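Endo-1,3-beta-glucanase, family GH16 (Zobellia galactanivorans, PDB 4BPZ) probably hydrolyses internal beta-1,3-glucosidic linkages of glucans such as algal laminarin, through the calcium-binding family 16 glycoside hydrolase domain described here. Local coordinates at residues A[51-56]-A[71-76]; A[191-196]-A[210-215]. The protein carries 1 engineered substitution. One frame throughout, in Å; residues are numbered along the deposited sequence. Where two conformers were deposited one is given.

Interaction 1: A[51-56]-A[71-76]; sequences TNRSEN and EKYTFE
Arg53 and Glu71 reach toward each other from opposite directions and meet end-on, each terminal nitrogen of the guanidinium taking its own carboxylate oxygen. NH1 of Arg53 lies 2.8 Å from OE2 of Glu71, and Arg53 NH2 lies 2.9 Å from Glu71 OE1, the latter N-H nearly straight. Both oxygens are met on their syn sides, but the two planes are twisted 36° apart, so this is a bidentate salt bridge that is not coplanar. Glu71 spans the gap because CG stands anti to its backbone N (chi1 171°) and the chain beyond is extended.

Two further N-H groups of the guanidinium, on NE and NH2, are held within the loop. NE of Arg53 donates to Thr51 OG1 at 3.0 Å, within the group's plane, while NH2 sends a second bond to Asn56 OD1. Thr51 OG1 in turn donates to that same OD1 and accepts from the backbone N of Arg53, which makes an ST turn. These bonds at the guanidinium edge fix its rotation, and its two faces are flanked by Tyr73 CE1 and Glu55 CB. A leucine in place of Arg53 would probably leave the Glu71 carboxylate without its countercharge and Asn56 OD1 with one donor fewer.

Thr51 contributes the apolar half: its CG2 sits over one face of the Tyr73 ring, 3.8 Å from the centroid and 19° off the normal, a CH-pi contact.

In the fold, the loop between strands 48-50 and 57-60 is thus fastened to the end of strand 63-75. Strand 82-93, antiparallel partner of 63-75, contributes Thr83, whose OG1 is hydrogen-bonded to Glu71 OE1 and Asn56 ND2 and whose side chain touches Arg53 and Tyr73.

Interaction 2: A[191-196]-A[210-215]; sequences LEWNAS and LKNSQN
Ser196 and Asn212 are joined by the one direct backbone hydrogen bond of this contact: N of Asn212 donates to O of Ser196 over 2.9 Å, with an N-H...O angle of 165°. The alpha carbons of this pair are 5.1 Å apart, the nearest across the two segments.

A water adds a second polar link. It donates to Ser196 O at 2.8 Å and to the backbone O of Asn212, and accepts from Lys211 NZ at 2.9 Å. Ser196 O therefore receives both the Asn212 amide and the water. The lysine chain is extended until its last torsion, where a bend (chi4 64°) turns NZ back to the water.

Van der Waals contact centres on Asn212, whose CB packs 3.3 Å from Ala195 O. With CG anti to its backbone N, its amide is carried to the edge of the Trp193 indole, the two planes 43° apart. The indole NE1 has its hydrogen bond elsewhere, to the backbone O of Tyr218, and Tyr95 and His222 each meet the indole ring edge-to-face.

Turns within each segment shape the backbone. Asn194 OD1 accepts from Ser196 N at 2.9 Å, an Asx turn, and is also bonded to Ala197 N. Ser213 OG accepts from Asn215 N, an ST turn.

Strands 187-193, 197-202 and 205-211 form an antiparallel meander, and the contact lies where the chain turns out of the first strand and leaves the third. The meander belongs to the beta-jelly-roll sandwich of family 16 glycoside hydrolases, and the contact lies away from the glucan-binding cleft.

How the interactions relate
From the N terminus, the chain passes strand 48-50, enters the loop 51-56, then runs through strand 57-60 and up strand 63-75, where interaction 1 closes a loop made almost wholly of that antiparallel pair. Interaction 2 opens much later, at the end of strand 187-193, and closes after 197-202 and 205-211, again around antiparallel strands. The two loops follow in series, neither nesting nor crossing. The centres of interactions 1 and 2 are about 37 Å apart, and the nearest atoms of interactions 1 and 2 about 23 Å. Interaction 1 joins the loop after strand 48-50 to the end of strand 63-75; interaction 2 joins the exits of strands 187-193 and 205-211, on the opposite side of the domain's centre.

Interaction 1: A[51-56]-A[71-76]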
loop_
_atom_site.group_PDB
_atom_site.type_symbol
_atom_site.label_atom_id
_atom_site.label_comp_id
_atom_site.label_asym_id
_atom_site.label_seq_id
_atom_site.Cartn_x
_atom_site.Cartn_y
_atom_site.Cartn_z
ATOM N N THR A 51 -10.657 4.729 8.443
ATOM C CA THR A 51 -10.954 5.929 9.271
ATOM C C THR A 51 -9.652 6.633 9.500
ATOM O O THR A 51 -8.550 6.102 9.335
ATOM C CB THR A 51 -11.673 5.609 10.599
ATOM O OG1 THR A 51 -10.724 5.434 11.661
ATOM C CG2 THR A 51 -12.653 4.487 10.476
ATOM N N ASN A 52 -9.785 7.896 9.996
ATOM C CA ASN A 52 -8.592 8.649 10.370
ATOM C C ASN A 52 -8.411 8.751 11.869
ATOM O O ASN A 52 -7.686 9.607 12.356
ATOM C CB ASN A 52 -8.520 10.043 9.710
ATOM C CG ASN A 52 -9.450 11.048 10.319
ATOM O OD1 ASN A 52 -9.269 12.319 10.065
ATOM N ND2 ASN A 52 -10.340 10.673 11.088
ATOM N N ARG A 53 -9.048 7.846 12.626
ATOM C CA ARG A 53 -9.014 7.877 14.059
ATOM C C ARG A 53 -7.798 7.263 14.633
ATOM O O ARG A 53 -7.143 6.389 14.021
ATOM C CB ARG A 53 -10.252 7.161 14.639
ATOM C CG ARG A 53 -11.592 7.622 14.116
ATOM C CD ARG A 53 -12.652 6.724 14.665
ATOM N NE ARG A 53 -12.401 5.370 14.170
ATOM C CZ ARG A 53 -12.828 4.241 14.736
ATOM N NH1 ARG A 53 -13.666 4.237 15.751
ATOM N NH2 ARG A 53 -12.390 3.067 14.285
ATOM N N SER A 54 -7.476 7.621 15.868
ATOM C CA SER A 54 -6.380 6.929 16.594
ATOM C C SER A 54 -6.614 5.475 16.848
ATOM O O SER A 54 -5.637 4.740 17.006
ATOM C CB SER A 54 -6.028 7.546 17.951
ATOM O OG SER A 54 -5.400 8.778 17.737
ATOM N N GLU A 55 -7.870 5.009 16.748
ATOM C CA GLU A 55 -8.081 3.555 16.795
ATOM C C GLU A 55 -7.262 2.880 15.715
ATOM O O GLU A 55 -6.761 1.748 15.938
ATOM C CB GLU A 55 -9.542 3.256 16.499
ATOM C CG GLU A 55 -10.466 3.254 17.708
ATOM C CD GLU A 55 -10.899 4.619 18.183
ATOM O OE1 GLU A 55 -10.479 5.653 17.645
ATOM O OE2 GLU A 55 -11.720 4.647 19.160
ATOM N N ASN A 56 -7.196 3.454 14.513
ATOM C CA ASN A 56 -6.630 2.751 13.383
ATOM C C ASN A 56 -5.302 3.152 12.905
ATOM O O ASN A 56 -4.719 2.451 12.083
ATOM C CB ASN A 56 -7.664 2.760 12.210
ATOM C CG ASN A 56 -9.028 2.261 12.599
ATOM O OD1 ASN A 56 -10.017 3.003 12.578
ATOM N ND2 ASN A 56 -9.128 0.971 12.997
ATOM N N GLU A 71 -14.976 -4.181 14.768
ATOM C CA GLU A 71 -15.659 -3.021 15.362
ATOM C C GLU A 71 -16.735 -2.644 14.383
ATOM O O GLU A 71 -16.461 -2.401 13.184
ATOM C CB GLU A 71 -14.600 -1.817 15.455
ATOM C CG GLU A 71 -15.247 -0.541 15.845
ATOM C CD GLU A 71 -14.345 0.658 15.834
ATOM O OE1 GLU A 71 -13.138 0.578 15.471
ATOM O OE2 GLU A 71 -14.853 1.740 16.263
ATOM N N LYS A 72 -17.979 -2.511 14.840
ATOM C CA LYS A 72 -19.057 -2.003 13.953
ATOM C C LYS A 72 -18.785 -0.496 13.720
ATOM O O LYS A 72 -18.606 0.250 14.691
ATOM C CB LYS A 72 -20.467 -2.194 14.565
ATOM C CG LYS A 72 -20.814 -3.675 14.701
ATOM C CD LYS A 72 -21.315 -4.251 13.384
ATOM C CE LYS A 72 -21.931 -5.615 13.694
ATOM N NZ LYS A 72 -22.311 -6.462 12.534
ATOM N N TYR A 73 -18.865 -0.070 12.481
ATOM C CA TYR A 73 -18.632 1.316 12.181
ATOM C C TYR A 73 -19.415 1.709 11.014
ATOM O O TYR A 73 -19.507 0.967 10.021
ATOM C CB TYR A 73 -17.122 1.518 11.883
ATOM C CG TYR A 73 -16.679 2.963 11.662
ATOM C CD1 TYR A 73 -16.323 3.729 12.749
ATOM C CD2 TYR A 73 -16.685 3.576 10.441
ATOM C CE1 TYR A 73 -15.971 5.085 12.648
ATOM C CE2 TYR A 73 -16.359 4.903 10.285
ATOM C CZ TYR A 73 -15.997 5.648 11.387
ATOM O OH TYR A 73 -15.668 6.985 11.191
ATOM N N THR A 74 -20.077 2.893 11.063
ATOM C CA THR A 74 -20.994 3.341 9.945
ATOM C C THR A 74 -20.396 4.637 9.382
ATOM O O THR A 74 -20.102 5.560 10.138
ATOM C CB THR A 74 -22.401 3.544 10.469
ATOM O OG1 THR A 74 -22.821 2.302 11.041
ATOM C CG2 THR A 74 -23.369 4.040 9.358
ATOM N N PHE A 75 -20.322 4.724 8.064
ATOM C CA PHE A 75 -19.935 5.963 7.369
ATOM C C PHE A 75 -21.062 6.167 6.337
ATOM O O PHE A 75 -21.259 5.369 5.409
ATOM C CB PHE A 75 -18.599 5.812 6.668
ATOM C CG PHE A 75 -18.224 7.066 5.918
ATOM C CD1 PHE A 75 -17.563 8.110 6.621
ATOM C CD2 PHE A 75 -18.498 7.261 4.592
ATOM C CE1 PHE A 75 -17.204 9.275 5.975
ATOM C CE2 PHE A 75 -18.155 8.480 3.912
ATOM C CZ PHE A 75 -17.482 9.466 4.618
ATOM N N GLU A 76 -21.757 7.283 6.474
ATOM C CA GLU A 76 -22.761 7.709 5.475
ATOM C C GLU A 76 -23.764 6.582 5.163
ATOM O O GLU A 76 -24.022 6.277 3.976
ATOM C CB GLU A 76 -22.181 8.213 4.166
ATOM C CG GLU A 76 -21.553 9.597 4.231
ATOM C CD GLU A 76 -22.533 10.573 4.867
ATOM O OE1 GLU A 76 -23.406 11.103 4.138
ATOM O OE2 GLU A 76 -22.445 10.744 6.121
#

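Interaction 2: A[191-196]-A[210-215]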
loop_
_atom_site.group_PDB
_atom_site.type_symbol
_atom_site.label_atom_id
_atom_site.label_comp_id
_atom_site.label_asym_id
_atom_site.label_seq_id
_atom_site.Cartn_x
_atom_site.Cartn_y
_atom_site.Cartn_z
ATOM N N LEU A 191 11.296 -0.944 -3.701
ATOM C CA LEU A 191 11.091 -0.793 -5.131
ATOM C C LEU A 191 12.225 -0.017 -5.709
ATOM O O LEU A 191 12.562 1.050 -5.130
ATOM C CB LEU A 191 9.758 -0.038 -5.378
ATOM C CG LEU A 191 9.512 0.495 -6.795
ATOM C CD1 LEU A 191 9.356 -0.649 -7.818
ATOM C CD2 LEU A 191 8.306 1.420 -6.799
ATOM N N GLU A 192 12.798 -0.424 -6.831
ATOM C CA GLU A 192 13.710 0.436 -7.616
ATOM C C GLU A 192 13.025 0.594 -8.980
ATOM O O GLU A 192 12.822 -0.370 -9.711
ATOM C CB GLU A 192 15.052 -0.276 -7.784
ATOM C CG GLU A 192 15.770 -0.397 -6.485
ATOM C CD GLU A 192 16.946 -1.298 -6.471
ATOM O OE1 GLU A 192 17.462 -1.651 -7.578
ATOM O OE2 GLU A 192 17.380 -1.683 -5.366
ATOM N N TRP A 193 12.737 1.830 -9.315
ATOM C CA TRP A 193 11.952 2.169 -10.457
ATOM C C TRP A 193 12.688 3.196 -11.298
ATOM O O TRP A 193 13.029 4.280 -10.813
ATOM C CB TRP A 193 10.634 2.750 -9.955
ATOM C CG TRP A 193 9.687 3.344 -10.947
ATOM C CD1 TRP A 193 9.540 3.073 -12.322
ATOM C CD2 TRP A 193 8.673 4.299 -10.630
ATOM N NE1 TRP A 193 8.557 3.834 -12.831
ATOM C CE2 TRP A 193 7.987 4.597 -11.856
ATOM C CE3 TRP A 193 8.272 4.978 -9.437
ATOM C CZ2 TRP A 193 6.971 5.543 -11.888
ATOM C CZ3 TRP A 193 7.254 5.900 -9.501
ATOM C CH2 TRP A 193 6.619 6.198 -10.737
ATOM N N ASN A 194 12.903 2.879 -12.582
ATOM C CA ASN A 194 13.471 3.889 -13.512
ATOM C C ASN A 194 12.885 3.663 -14.857
ATOM O O ASN A 194 11.904 2.891 -15.027
ATOM C CB ASN A 194 15.005 3.901 -13.449
ATOM C CG ASN A 194 15.602 2.572 -13.846
ATOM O OD1 ASN A 194 14.978 1.776 -14.588
ATOM N ND2 ASN A 194 16.857 2.318 -13.399
ATOM N N ALA A 195 13.350 4.420 -15.846
ATOM C CA ALA A 195 12.782 4.316 -17.207
ATOM C C ALA A 195 12.987 2.916 -17.802
ATOM O O ALA A 195 12.338 2.533 -18.763
ATOM C CB ALA A 195 13.362 5.364 -18.138
ATOM N N SER A 196 13.982 2.169 -17.297
ATOM C CA SER A 196 14.334 0.816 -17.798
ATOM C C SER A 196 13.473 -0.307 -17.182
ATOM O O SER A 196 13.086 -1.210 -17.893
ATOM C CB SER A 196 15.836 0.581 -17.519
ATOM O OG SER A 196 16.600 1.537 -18.258
ATOM N N LEU A 210 9.882 -6.071 -13.717
ATOM C CA LEU A 210 9.112 -5.807 -14.918
ATOM C C LEU A 210 9.797 -4.784 -15.747
ATOM O O LEU A 210 10.129 -3.693 -15.243
ATOM C CB LEU A 210 7.716 -5.307 -14.525
ATOM C CG LEU A 210 6.818 -4.955 -15.739
ATOM C CD1 LEU A 210 6.566 -6.157 -16.690
ATOM C CD2 LEU A 210 5.503 -4.399 -15.218
ATOM N N LYS A 211 10.087 -5.095 -16.990
ATOM C CA LYS A 211 10.630 -4.123 -17.930
ATOM C C LYS A 211 9.687 -2.957 -18.119
ATOM O O LYS A 211 8.489 -3.137 -18.268
ATOM C CB LYS A 211 10.888 -4.861 -19.259
ATOM C CG LYS A 211 11.449 -3.966 -20.310
ATOM C CD LYS A 211 11.644 -4.780 -21.594
ATOM C CE LYS A 211 12.128 -3.904 -22.705
ATOM N NZ LYS A 211 13.478 -3.354 -22.370
ATOM N N ASN A 212 10.233 -1.741 -18.086
ATOM C CA ASN A 212 9.440 -0.551 -18.354
ATOM C C ASN A 212 9.433 -0.171 -19.824
ATOM O O ASN A 212 10.300 -0.614 -20.576
ATOM C CB ASN A 212 9.983 0.607 -17.471
ATOM C CG ASN A 212 8.970 1.725 -17.240
ATOM O OD1 ASN A 212 9.320 2.691 -16.455
ATOM N ND2 ASN A 212 7.816 1.648 -17.729
ATOM N N SER A 213 8.445 0.568 -20.270
ATOM C CA SER A 213 8.402 1.053 -21.629
ATOM C C SER A 213 7.434 2.245 -21.583
ATOM O O SER A 213 6.536 2.382 -20.725
ATOM C CB SER A 213 7.897 -0.005 -22.653
ATOM O OG SER A 213 6.498 -0.105 -22.646
ATOM N N GLN A 214 7.469 3.019 -22.653
ATOM C CA GLN A 214 6.499 4.147 -22.803
ATOM C C GLN A 214 5.060 3.701 -23.008
ATOM O O GLN A 214 4.172 4.525 -22.897
ATOM C CB GLN A 214 6.980 5.100 -23.892
ATOM C CG GLN A 214 8.128 5.981 -23.347
ATOM C CD GLN A 214 7.603 7.064 -22.339
ATOM O OE1 GLN A 214 6.454 7.493 -22.405
ATOM N NE2 GLN A 214 8.386 7.393 -21.351
ATOM N N ASN A 215 4.820 2.444 -23.350
ATOM C CA ASN A 215 3.470 1.978 -23.462
ATOM C C ASN A 215 2.887 1.591 -22.110
ATOM O O ASN A 215 1.784 1.072 -22.103
ATOM C CB ASN A 215 3.430 0.783 -24.418
ATOM C CG ASN A 215 2.111 0.656 -25.165
ATOM O OD1 ASN A 215 1.769 -0.430 -25.578
ATOM N ND2 ASN A 215 1.351 1.733 -25.290
HETATM O O HOH W 1 13.099 -1.029 -20.652
#